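PDB 3WAD: glycosyltransferase from Streptomyces halstedii, which belongs to the GT-B glycosyltransferases and is related by family to erythromycin biosynthesis protein CIII, with a parallel sheet in each of its two domains. Local coordinates for residues V18-A21 with W22-T26; V193-E197 with S198-G202; P365-P369 with D370-D374. All coordinates share one frame; numbering follows the deposited sequence.

Interaction 1: V18-A21 with W22-T26; sequences VPLA and WALTT
Ala21 O is gripped twice by Thr25, once from the backbone and once from the side chain. Thr25 N donates to it at 2.9 Å along an N-H...O angle of 150°, while Thr25 OG1 donates to it at 2.8 Å, standing well above the carbonyl plane. With OG1 beside its own backbone N (chi1 -59°), the hydroxyl folds back over the preceding turn, so the polar end of Thr25 is satisfied by the helix itself. The other turns are held by straighter bonds, among them Ala23 N to Pro19 O at 2.8 Å and Leu24 N to Leu20 O at 3.0 Å. On one flank Val18 and Trp22 lie side by side, CG1 of Val18 reaching CD1 of Trp22 at 4.2 Å. The indole NE1 is bonded to Ser46 O, and its ring stacks on Trp22 of the second subunit. On another flank Leu20 CG meets Leu24 CD1 at 4.3 Å, both side chains also packing on helix 402-415. Ala21 and Leu24 rest on strands 2-6 and 30-35, which makes helix 18-27 part of the first beta-alpha-beta crossover of the Rossmann-like N-terminal domain of a GT-B fold.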
ATOM      1  N   VAL B  18       0.209   8.273  -2.389  1.00 23.65           N
ATOM      2  CA  VAL B  18       0.281   6.890  -1.981  1.00 21.22           C
ATOM      3  C   VAL B  18      -0.355   5.898  -2.974  1.00 21.83           C
ATOM      4  O   VAL B  18       0.251   4.906  -3.267  1.00 22.06           O
ATOM      5  CB  VAL B  18      -0.244   6.677  -0.518  1.00 21.29           C
ATOM      6  CG1 VAL B  18      -0.767   5.220  -0.247  1.00 15.70           C
ATOM      7  CG2 VAL B  18       0.858   7.064   0.490  1.00 19.40           C
ATOM      8  N   PRO B  19      -1.590   6.140  -3.414  1.00 21.85           N
ATOM      9  CA  PRO B  19      -2.270   5.285  -4.403  1.00 22.79           C
ATOM     10  C   PRO B  19      -1.414   5.215  -5.701  1.00 22.98           C
ATOM     11  O   PRO B  19      -1.150   4.132  -6.188  1.00 22.19           O
ATOM     12  CB  PRO B  19      -3.621   5.998  -4.587  1.00 20.54           C
ATOM     13  CG  PRO B  19      -3.850   6.648  -3.133  1.00 21.55           C
ATOM     14  CD  PRO B  19      -2.484   7.226  -2.929  1.00 22.17           C
ATOM     15  N   LEU B  20      -0.821   6.328  -6.120  1.00 23.93           N
ATOM     16  CA  LEU B  20       0.081   6.285  -7.327  1.00 23.28           C
ATOM     17  C   LEU B  20       1.375   5.440  -7.088  1.00 23.47           C
ATOM     18  O   LEU B  20       1.725   4.592  -7.911  1.00 24.44           O
ATOM     19  CB  LEU B  20       0.452   7.705  -7.782  1.00 21.71           C
ATOM     20  CG  LEU B  20       1.341   7.671  -9.041  1.00 23.25           C
ATOM     21  CD1 LEU B  20       0.613   7.000 -10.196  1.00 25.58           C
ATOM     22  CD2 LEU B  20       1.895   8.959  -9.453  1.00 25.73           C
ATOM     23  N   ALA B  21       2.075   5.654  -5.987  1.00 21.91           N
ATOM     24  CA  ALA B  21       3.080   4.689  -5.552  1.00 21.98           C
ATOM     25  C   ALA B  21       2.665   3.250  -5.618  1.00 23.89           C
ATOM     26  O   ALA B  21       3.402   2.401  -6.202  1.00 24.99           O
ATOM     27  CB  ALA B  21       3.655   5.025  -4.184  1.00 20.93           C
ATOM     28  N   TRP B  22       1.551   2.917  -4.991  1.00 23.09           N
ATOM     29  CA  TRP B  22       1.118   1.543  -5.038  1.00 24.33           C
ATOM     30  C   TRP B  22       0.695   0.999  -6.432  1.00 25.57           C
ATOM     31  O   TRP B  22       0.950  -0.188  -6.703  1.00 26.11           O
ATOM     32  CB  TRP B  22      -0.015   1.294  -4.057  1.00 23.77           C
ATOM     33  CG  TRP B  22       0.517   0.767  -2.721  1.00 25.27           C
ATOM     34  CD1 TRP B  22       0.596   1.459  -1.517  1.00 26.89           C
ATOM     35  CD2 TRP B  22       1.069  -0.539  -2.461  1.00 27.08           C
ATOM     36  NE1 TRP B  22       1.137   0.643  -0.536  1.00 23.91           N
ATOM     37  CE2 TRP B  22       1.477  -0.562  -1.086  1.00 22.56           C
ATOM     38  CE3 TRP B  22       1.266  -1.692  -3.252  1.00 25.66           C
ATOM     39  CZ2 TRP B  22       2.009  -1.712  -0.466  1.00 24.40           C
ATOM     40  CZ3 TRP B  22       1.817  -2.848  -2.637  1.00 24.64           C
ATOM     41  CH2 TRP B  22       2.168  -2.844  -1.241  1.00 26.23           C
ATOM     42  N   ALA B  23       0.044   1.829  -7.258  1.00 24.16           N
ATOM     43  CA  ALA B  23      -0.259   1.478  -8.693  1.00 24.42           C
ATOM     44  C   ALA B  23       1.047   1.150  -9.424  1.00 24.02           C
ATOM     45  O   ALA B  23       1.140   0.094 -10.047  1.00 25.68           O
ATOM     46  CB  ALA B  23      -1.033   2.586  -9.422  1.00 21.70           C
ATOM     47  N   LEU B  24       2.057   1.979  -9.277  1.00 24.11           N
ATOM     48  CA  LEU B  24       3.371   1.691  -9.835  1.00 24.61           C
ATOM     49  C   LEU B  24       3.996   0.393  -9.269  1.00 26.00           C
ATOM     50  O   LEU B  24       4.620  -0.426 -10.019  1.00 25.06           O
ATOM     51  CB  LEU B  24       4.298   2.852  -9.592  1.00 23.88           C
ATOM     52  CG  LEU B  24       4.031   4.128 -10.435  1.00 24.79           C
ATOM     53  CD1 LEU B  24       4.792   5.295  -9.758  1.00 19.03           C
ATOM     54  CD2 LEU B  24       4.560   3.964 -11.963  1.00 24.30           C
ATOM     55  N   THR B  25       3.833   0.185  -7.957  1.00 22.77           N
ATOM     56  CA  THR B  25       4.351  -1.045  -7.337  1.00 22.94           C
ATOM     57  C   THR B  25       3.677  -2.314  -7.904  1.00 23.88           C
ATOM     58  O   THR B  25       4.356  -3.282  -8.218  1.00 26.28           O
ATOM     59  CB  THR B  25       4.219  -0.942  -5.801  1.00 22.73           C
ATOM     60  OG1 THR B  25       4.981   0.216  -5.369  1.00 17.79           O
ATOM     61  CG2 THR B  25       4.787  -2.185  -5.096  1.00 24.38           C
ATOM     62  N   THR B  26       2.369  -2.309  -8.070  1.00 23.24           N
ATOM     63  CA  THR B  26       1.701  -3.554  -8.411  1.00 25.26           C
ATOM     64  C   THR B  26       1.761  -3.847  -9.928  1.00 25.99           C
ATOM     65  O   THR B  26       1.439  -4.960 -10.363  1.00 28.42           O
ATOM     66  CB  THR B  26       0.269  -3.606  -7.884  1.00 25.09           C
ATOM     67  OG1 THR B  26      -0.486  -2.471  -8.375  1.00 23.35           O
ATOM     68  CG2 THR B  26       0.318  -3.643  -6.244  1.00 24.62           C
TER

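Interaction 2: V193-E197 with S198-G202; sequences VAFTE and SLVTG
This is a local loop-to-helix contact in which residues 193-197 bend round the start of the short helix 198-201, a partly buried corner of the N-terminal domain. Two overlapping backbone turns make the bend: Leu199 N bonds to Thr196 O at 3.0 Å, and Val200 N to Glu197 O, also at 3.0 Å. Both N-H groups approach from above the carbonyl planes, consistent with the tight i to i+3 winding. The i to i+4 bond from Thr201 N to Glu197 O is weak, at 3.4 Å. Thr196 OG1 and Ser198 OG share a hydrogen bond of 2.8 Å; each hydroxyl sits between its own backbone N and carbonyl carbon, which turns the pair toward one another across the turn. Ser198 OG has a second, weak bond to Glu141. After the helix, Gly202 takes a positive phi and the chain enters strand 204-206, an inner strand of the seven-stranded parallel sheet of this Rossmann-like domain. Beneath the turn, Leu199 sends CD1 against Val193 CG1 at 4.0 Å, and the same methyl lies close to Phe195 CA. Leu199 and Phe195 run antiparallel past one another, the Leu199 CD1 methyl lying near Phe195 CD1. The Phe195 ring meets Val200 edge-on, CG2 of Val200 lying in the ring plane 3.7 Å from CE1, and both residues pack on helices 179-188 and 156-168. Glu197 holds CG anti to its backbone N, then bends at chi2 (64°), bringing the carboxylate slantwise over Val200, OE2 nearest its CB. Glu197 OE1 forms a salt bridge with Arg161, while Glu197 OE2 is bonded to Asn165 and accepts a hydrogen bond of 2.6 Å from a water that also bonds Thr201 OG1 at 3.0 Å.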
ATOM      1  N   VAL B 193      23.794  21.154 -11.812  1.00 29.33           N
ATOM      2  CA  VAL B 193      22.458  21.205 -12.464  1.00 28.52           C
ATOM      3  C   VAL B 193      22.252  22.654 -12.796  1.00 31.06           C
ATOM      4  O   VAL B 193      22.409  23.619 -11.939  1.00 31.03           O
ATOM      5  CB  VAL B 193      21.296  20.689 -11.542  1.00 29.45           C
ATOM      6  CG1 VAL B 193      19.897  20.967 -12.101  1.00 27.20           C
ATOM      7  CG2 VAL B 193      21.417  19.230 -11.298  1.00 20.11           C
ATOM      8  N   ALA B 194      21.941  22.831 -14.076  1.00 32.76           N
ATOM      9  CA  ALA B 194      21.805  24.179 -14.653  1.00 33.22           C
ATOM     10  C   ALA B 194      20.356  24.584 -14.509  1.00 33.27           C
ATOM     11  O   ALA B 194      19.482  23.726 -14.701  1.00 34.62           O
ATOM     12  CB  ALA B 194      22.205  24.131 -16.167  1.00 33.29           C
ATOM     13  N   PHE B 195      20.049  25.857 -14.230  1.00 32.69           N
ATOM     14  CA  PHE B 195      18.623  26.270 -14.380  1.00 32.12           C
ATOM     15  C   PHE B 195      18.013  26.024 -15.756  1.00 33.37           C
ATOM     16  O   PHE B 195      18.533  26.532 -16.750  1.00 32.35           O
ATOM     17  CB  PHE B 195      18.381  27.712 -13.977  1.00 32.91           C
ATOM     18  CG  PHE B 195      16.936  28.087 -14.057  1.00 34.06           C
ATOM     19  CD1 PHE B 195      16.022  27.626 -13.062  1.00 33.40           C
ATOM     20  CD2 PHE B 195      16.441  28.816 -15.172  1.00 30.01           C
ATOM     21  CE1 PHE B 195      14.655  27.926 -13.144  1.00 34.13           C
ATOM     22  CE2 PHE B 195      15.053  29.149 -15.260  1.00 31.04           C
ATOM     23  CZ  PHE B 195      14.163  28.696 -14.254  1.00 32.47           C
ATOM     24  N   THR B 196      16.938  25.234 -15.834  1.00 32.91           N
ATOM     25  CA  THR B 196      16.047  25.238 -16.985  1.00 34.93           C
ATOM     26  C   THR B 196      14.673  25.521 -16.409  1.00 34.68           C
ATOM     27  O   THR B 196      14.454  25.292 -15.200  1.00 34.66           O
ATOM     28  CB  THR B 196      15.922  23.845 -17.611  1.00 36.93           C
ATOM     29  OG1 THR B 196      15.766  22.846 -16.563  1.00 41.15           O
ATOM     30  CG2 THR B 196      17.149  23.502 -18.471  1.00 38.65           C
ATOM     31  N   GLU B 197      13.727  25.882 -17.270  1.00 32.74           N
ATOM     32  CA  GLU B 197      12.369  26.135 -16.845  1.00 33.17           C
ATOM     33  C   GLU B 197      11.705  24.827 -16.355  1.00 33.15           C
ATOM     34  O   GLU B 197      10.787  24.814 -15.552  1.00 30.89           O
ATOM     35  CB  GLU B 197      11.569  26.818 -17.956  1.00 31.51           C
ATOM     36  CG  GLU B 197      10.099  27.169 -17.609  1.00 30.42           C
ATOM     37  CD  GLU B 197       9.912  28.219 -16.460  1.00 32.14           C
ATOM     38  OE1 GLU B 197      10.882  28.908 -16.093  1.00 29.11           O
ATOM     39  OE2 GLU B 197       8.770  28.366 -15.924  1.00 31.76           O
ATOM     40  N   SER B 198      12.211  23.710 -16.835  1.00 33.05           N
ATOM     41  CA  SER B 198      11.649  22.451 -16.450  1.00 32.57           C
ATOM     42  C   SER B 198      11.959  22.162 -14.962  1.00 31.40           C
ATOM     43  O   SER B 198      11.296  21.344 -14.353  1.00 31.77           O
ATOM     44  CB  SER B 198      12.188  21.372 -17.383  1.00 32.75           C
ATOM     45  OG  SER B 198      13.541  21.233 -17.032  1.00 36.10           O
ATOM     46  N   LEU B 199      12.896  22.887 -14.343  1.00 30.37           N
ATOM     47  CA  LEU B 199      13.149  22.742 -12.883  1.00 30.25           C
ATOM     48  C   LEU B 199      11.978  23.324 -12.065  1.00 29.91           C
ATOM     49  O   LEU B 199      11.753  22.949 -10.903  1.00 28.61           O
ATOM     50  CB  LEU B 199      14.446  23.466 -12.431  1.00 30.14           C
ATOM     51  CG  LEU B 199      15.735  22.817 -12.993  1.00 29.68           C
ATOM     52  CD1 LEU B 199      16.879  23.586 -12.482  1.00 29.29           C
ATOM     53  CD2 LEU B 199      15.854  21.320 -12.568  1.00 30.21           C
ATOM     54  N   VAL B 200      11.262  24.253 -12.688  1.00 28.71           N
ATOM     55  CA  VAL B 200      10.175  24.925 -12.008  1.00 27.86           C
ATOM     56  C   VAL B 200       8.923  24.118 -12.035  1.00 27.68           C
ATOM     57  O   VAL B 200       8.219  24.006 -11.008  1.00 27.41           O
ATOM     58  CB  VAL B 200       9.867  26.328 -12.639  1.00 27.93           C
ATOM     59  CG1 VAL B 200       8.581  26.846 -12.017  1.00 25.17           C
ATOM     60  CG2 VAL B 200      11.052  27.306 -12.362  1.00 26.12           C
ATOM     61  N   THR B 201       8.610  23.554 -13.214  1.00 27.23           N
ATOM     62  CA  THR B 201       7.339  22.887 -13.353  1.00 25.58           C
ATOM     63  C   THR B 201       7.319  21.413 -13.758  1.00 24.98           C
ATOM     64  O   THR B 201       6.211  20.824 -13.858  1.00 24.62           O
ATOM     65  CB  THR B 201       6.441  23.688 -14.272  1.00 26.99           C
ATOM     66  OG1 THR B 201       7.171  23.960 -15.462  1.00 25.79           O
ATOM     67  CG2 THR B 201       5.949  25.079 -13.548  1.00 26.76           C
ATOM     68  N   GLY B 202       8.507  20.811 -13.922  1.00 23.92           N
ATOM     69  CA  GLY B 202       8.636  19.400 -14.293  1.00 26.34           C
ATOM     70  C   GLY B 202       8.783  19.185 -15.817  1.00 27.90           C
ATOM     71  O   GLY B 202       8.358  20.029 -16.624  1.00 26.46           O
TER
HETATM   72  O   HOH W   1       6.731  26.802 -16.471  1.00 34.77           O

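Interaction 3: P365-P369 with D370-D374; sequences PDLTP and DRLRD
A chi1 of 65° sets Thr368 OG1 between its own backbone N and carbonyl carbon, facing the first turn of the helix, while Arg371, with CG beside its backbone N (chi1 -73°), runs back past that hydroxyl. Thr368 is the N-cap: its OG1 accepts from Arg371 N at 3.1 Å with an N-H...O angle of 158°. Thr368 O takes Leu372 N at 3.1 Å. Pro369 follows, and its O receives Arg373 N at 3.0 Å. The Arg371 chain crosses Thr368, whose CG2 lies over one face of the guanidinium, 3.8 Å from NE. Arg371 NH1 comes within 3.3 Å of Asp366 CB, but Asp366 OD1 is too far from it for a salt bridge. Two residues on, Arg373 grips Asp374 OD1 side-on through NE and NH2, the latter at 3.0 Å, and completes a salt-bridge network with Asp370, whose OD1 lies well out of the guanidinium plane, held by charge alone. On the inner side Leu367 CD1 meets Leu372 CG at 4.1 Å. These two leucines and Pro369 pack on helix 266-274, and Leu372 also reaches Val339, just past strand 336-338, so helix 369-381 sits beside the C-terminal domain's sheet, a short loop after edge strand 359-361.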
ATOM      1  N   PRO B 365     -16.013  34.607   7.246  1.00 42.21           N
ATOM      2  CA  PRO B 365     -16.683  35.836   7.744  1.00 42.56           C
ATOM      3  C   PRO B 365     -18.242  35.856   7.775  1.00 43.84           C
ATOM      4  O   PRO B 365     -18.802  36.704   8.478  1.00 45.64           O
ATOM      5  CB  PRO B 365     -16.154  36.942   6.796  1.00 42.49           C
ATOM      6  CG  PRO B 365     -15.459  36.230   5.669  1.00 42.36           C
ATOM      7  CD  PRO B 365     -14.984  34.929   6.242  1.00 41.69           C
ATOM      8  N   ASP B 366     -18.931  34.974   7.029  1.00 43.78           N
ATOM      9  CA  ASP B 366     -20.426  34.867   7.000  1.00 43.37           C
ATOM     10  C   ASP B 366     -21.009  33.709   7.798  1.00 43.14           C
ATOM     11  O   ASP B 366     -22.184  33.356   7.654  1.00 43.50           O
ATOM     12  CB  ASP B 366     -20.932  34.669   5.567  1.00 43.69           C
ATOM     13  CG  ASP B 366     -20.551  35.782   4.651  1.00 43.97           C
ATOM     14  OD1 ASP B 366     -20.290  36.930   5.095  1.00 45.95           O
ATOM     15  OD2 ASP B 366     -20.494  35.501   3.456  1.00 46.79           O
ATOM     16  N   LEU B 367     -20.177  33.090   8.615  1.00 42.45           N
ATOM     17  CA  LEU B 367     -20.540  31.895   9.307  1.00 41.55           C
ATOM     18  C   LEU B 367     -21.496  32.242  10.433  1.00 41.34           C
ATOM     19  O   LEU B 367     -21.116  32.980  11.306  1.00 40.24           O
ATOM     20  CB  LEU B 367     -19.251  31.386   9.924  1.00 42.14           C
ATOM     21  CG  LEU B 367     -19.067  29.947  10.264  1.00 42.94           C
ATOM     22  CD1 LEU B 367     -19.680  29.125   9.152  1.00 40.60           C
ATOM     23  CD2 LEU B 367     -17.527  29.770  10.375  1.00 41.61           C
ATOM     24  N   THR B 368     -22.740  31.759  10.387  1.00 42.07           N
ATOM     25  CA  THR B 368     -23.599  31.718  11.577  1.00 42.27           C
ATOM     26  C   THR B 368     -24.125  30.290  11.754  1.00 42.27           C
ATOM     27  O   THR B 368     -24.186  29.518  10.782  1.00 41.87           O
ATOM     28  CB  THR B 368     -24.776  32.751  11.531  1.00 42.28           C
ATOM     29  OG1 THR B 368     -25.694  32.438  10.474  1.00 43.23           O
ATOM     30  CG2 THR B 368     -24.253  34.105  11.259  1.00 42.57           C
ATOM     31  N   PRO B 369     -24.546  29.925  12.984  1.00 42.07           N
ATOM     32  CA  PRO B 369     -25.126  28.557  13.145  1.00 41.18           C
ATOM     33  C   PRO B 369     -26.336  28.357  12.231  1.00 40.79           C
ATOM     34  O   PRO B 369     -26.464  27.330  11.521  1.00 39.29           O
ATOM     35  CB  PRO B 369     -25.499  28.517  14.623  1.00 41.75           C
ATOM     36  CG  PRO B 369     -24.529  29.454  15.272  1.00 41.10           C
ATOM     37  CD  PRO B 369     -24.311  30.580  14.280  1.00 42.04           C
ATOM     38  N   ASP B 370     -27.164  29.394  12.176  1.00 39.82           N
ATOM     39  CA  ASP B 370     -28.373  29.346  11.407  1.00 40.17           C
ATOM     40  C   ASP B 370     -28.129  29.187   9.908  1.00 38.53           C
ATOM     41  O   ASP B 370     -28.840  28.398   9.264  1.00 37.54           O
ATOM     42  CB  ASP B 370     -29.221  30.585  11.679  1.00 41.29           C
ATOM     43  CG  ASP B 370     -29.997  30.485  12.986  1.00 44.24           C
ATOM     44  OD1 ASP B 370     -29.682  29.621  13.840  1.00 43.77           O
ATOM     45  OD2 ASP B 370     -30.936  31.311  13.154  1.00 51.11           O
ATOM     46  N   ARG B 371     -27.150  29.932   9.384  1.00 38.05           N
ATOM     47  CA  ARG B 371     -26.707  29.791   7.990  1.00 38.59           C
ATOM     48  C   ARG B 371     -26.227  28.395   7.630  1.00 36.33           C
ATOM     49  O   ARG B 371     -26.663  27.858   6.595  1.00 38.27           O
ATOM     50  CB  ARG B 371     -25.667  30.830   7.608  1.00 38.93           C
ATOM     51  CG  ARG B 371     -26.303  32.148   7.463  1.00 44.39           C
ATOM     52  CD  ARG B 371     -25.345  33.205   6.943  1.00 53.64           C
ATOM     53  NE  ARG B 371     -25.534  34.423   7.733  1.00 61.81           N
ATOM     54  CZ  ARG B 371     -24.850  35.569   7.606  1.00 64.02           C
ATOM     55  NH1 ARG B 371     -23.894  35.705   6.687  1.00 64.59           N
ATOM     56  NH2 ARG B 371     -25.134  36.602   8.415  1.00 66.83           N
ATOM     57  N   LEU B 372     -25.396  27.781   8.463  1.00 36.39           N
ATOM     58  CA  LEU B 372     -24.981  26.371   8.208  1.00 36.38           C
ATOM     59  C   LEU B 372     -26.154  25.410   8.217  1.00 35.96           C
ATOM     60  O   LEU B 372     -26.313  24.595   7.315  1.00 36.63           O
ATOM     61  CB  LEU B 372     -24.012  25.871   9.252  1.00 36.11           C
ATOM     62  CG  LEU B 372     -22.542  26.214   9.215  1.00 38.17           C
ATOM     63  CD1 LEU B 372     -21.847  25.448  10.412  1.00 36.82           C
ATOM     64  CD2 LEU B 372     -21.873  25.917   7.829  1.00 35.23           C
ATOM     65  N   ARG B 373     -26.994  25.498   9.249  1.00 35.02           N
ATOM     66  CA  ARG B 373     -28.112  24.597   9.363  1.00 34.16           C
ATOM     67  C   ARG B 373     -29.022  24.692   8.136  1.00 33.97           C
ATOM     68  O   ARG B 373     -29.401  23.641   7.477  1.00 33.75           O
ATOM     69  CB  ARG B 373     -28.847  24.924  10.664  1.00 34.36           C
ATOM     70  CG  ARG B 373     -30.047  24.124  10.918  1.00 36.31           C
ATOM     71  CD  ARG B 373     -31.001  24.928  11.833  1.00 40.96           C
ATOM     72  NE  ARG B 373     -31.596  26.080  11.153  1.00 38.77           N
ATOM     73  CZ  ARG B 373     -32.124  27.141  11.779  1.00 40.86           C
ATOM     74  NH1 ARG B 373     -32.154  27.215  13.119  1.00 38.65           N
ATOM     75  NH2 ARG B 373     -32.638  28.134  11.048  1.00 38.12           N
ATOM     76  N   ASP B 374     -29.339  25.941   7.758  1.00 34.33           N
ATOM     77  CA  ASP B 374     -30.236  26.161   6.609  1.00 34.27           C
ATOM     78  C   ASP B 374     -29.651  25.574   5.345  1.00 33.43           C
ATOM     79  O   ASP B 374     -30.344  24.896   4.585  1.00 33.74           O
ATOM     80  CB  ASP B 374     -30.535  27.642   6.400  1.00 33.77           C
ATOM     81  CG  ASP B 374     -31.435  28.198   7.486  1.00 39.08           C
ATOM     82  OD1 ASP B 374     -32.027  27.375   8.226  1.00 36.16           O
ATOM     83  OD2 ASP B 374     -31.491  29.464   7.622  1.00 43.57           O
TER

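All three contacts are local, each within one continuous stretch: interaction 1 lies within a helix, interactions 2 and 3 where a loop runs into one, and no two hold the same elements. Interaction 1 is buried between the N-terminal sheet, helix 402-415 and the second subunit; it alone takes part in the dimer, and its side chains are mostly aliphatic and aromatic, with a threonine hydroxyl turned onto the backbone and an indole N-H bonded outside. Interaction 2 is partly buried in the same domain, mixing an apolar underside with hydroxyls, a carboxylate and a water. Interaction 3 is a surface contact in the C-terminal domain, rich in charged groups, where a threonine side chain caps the helix start.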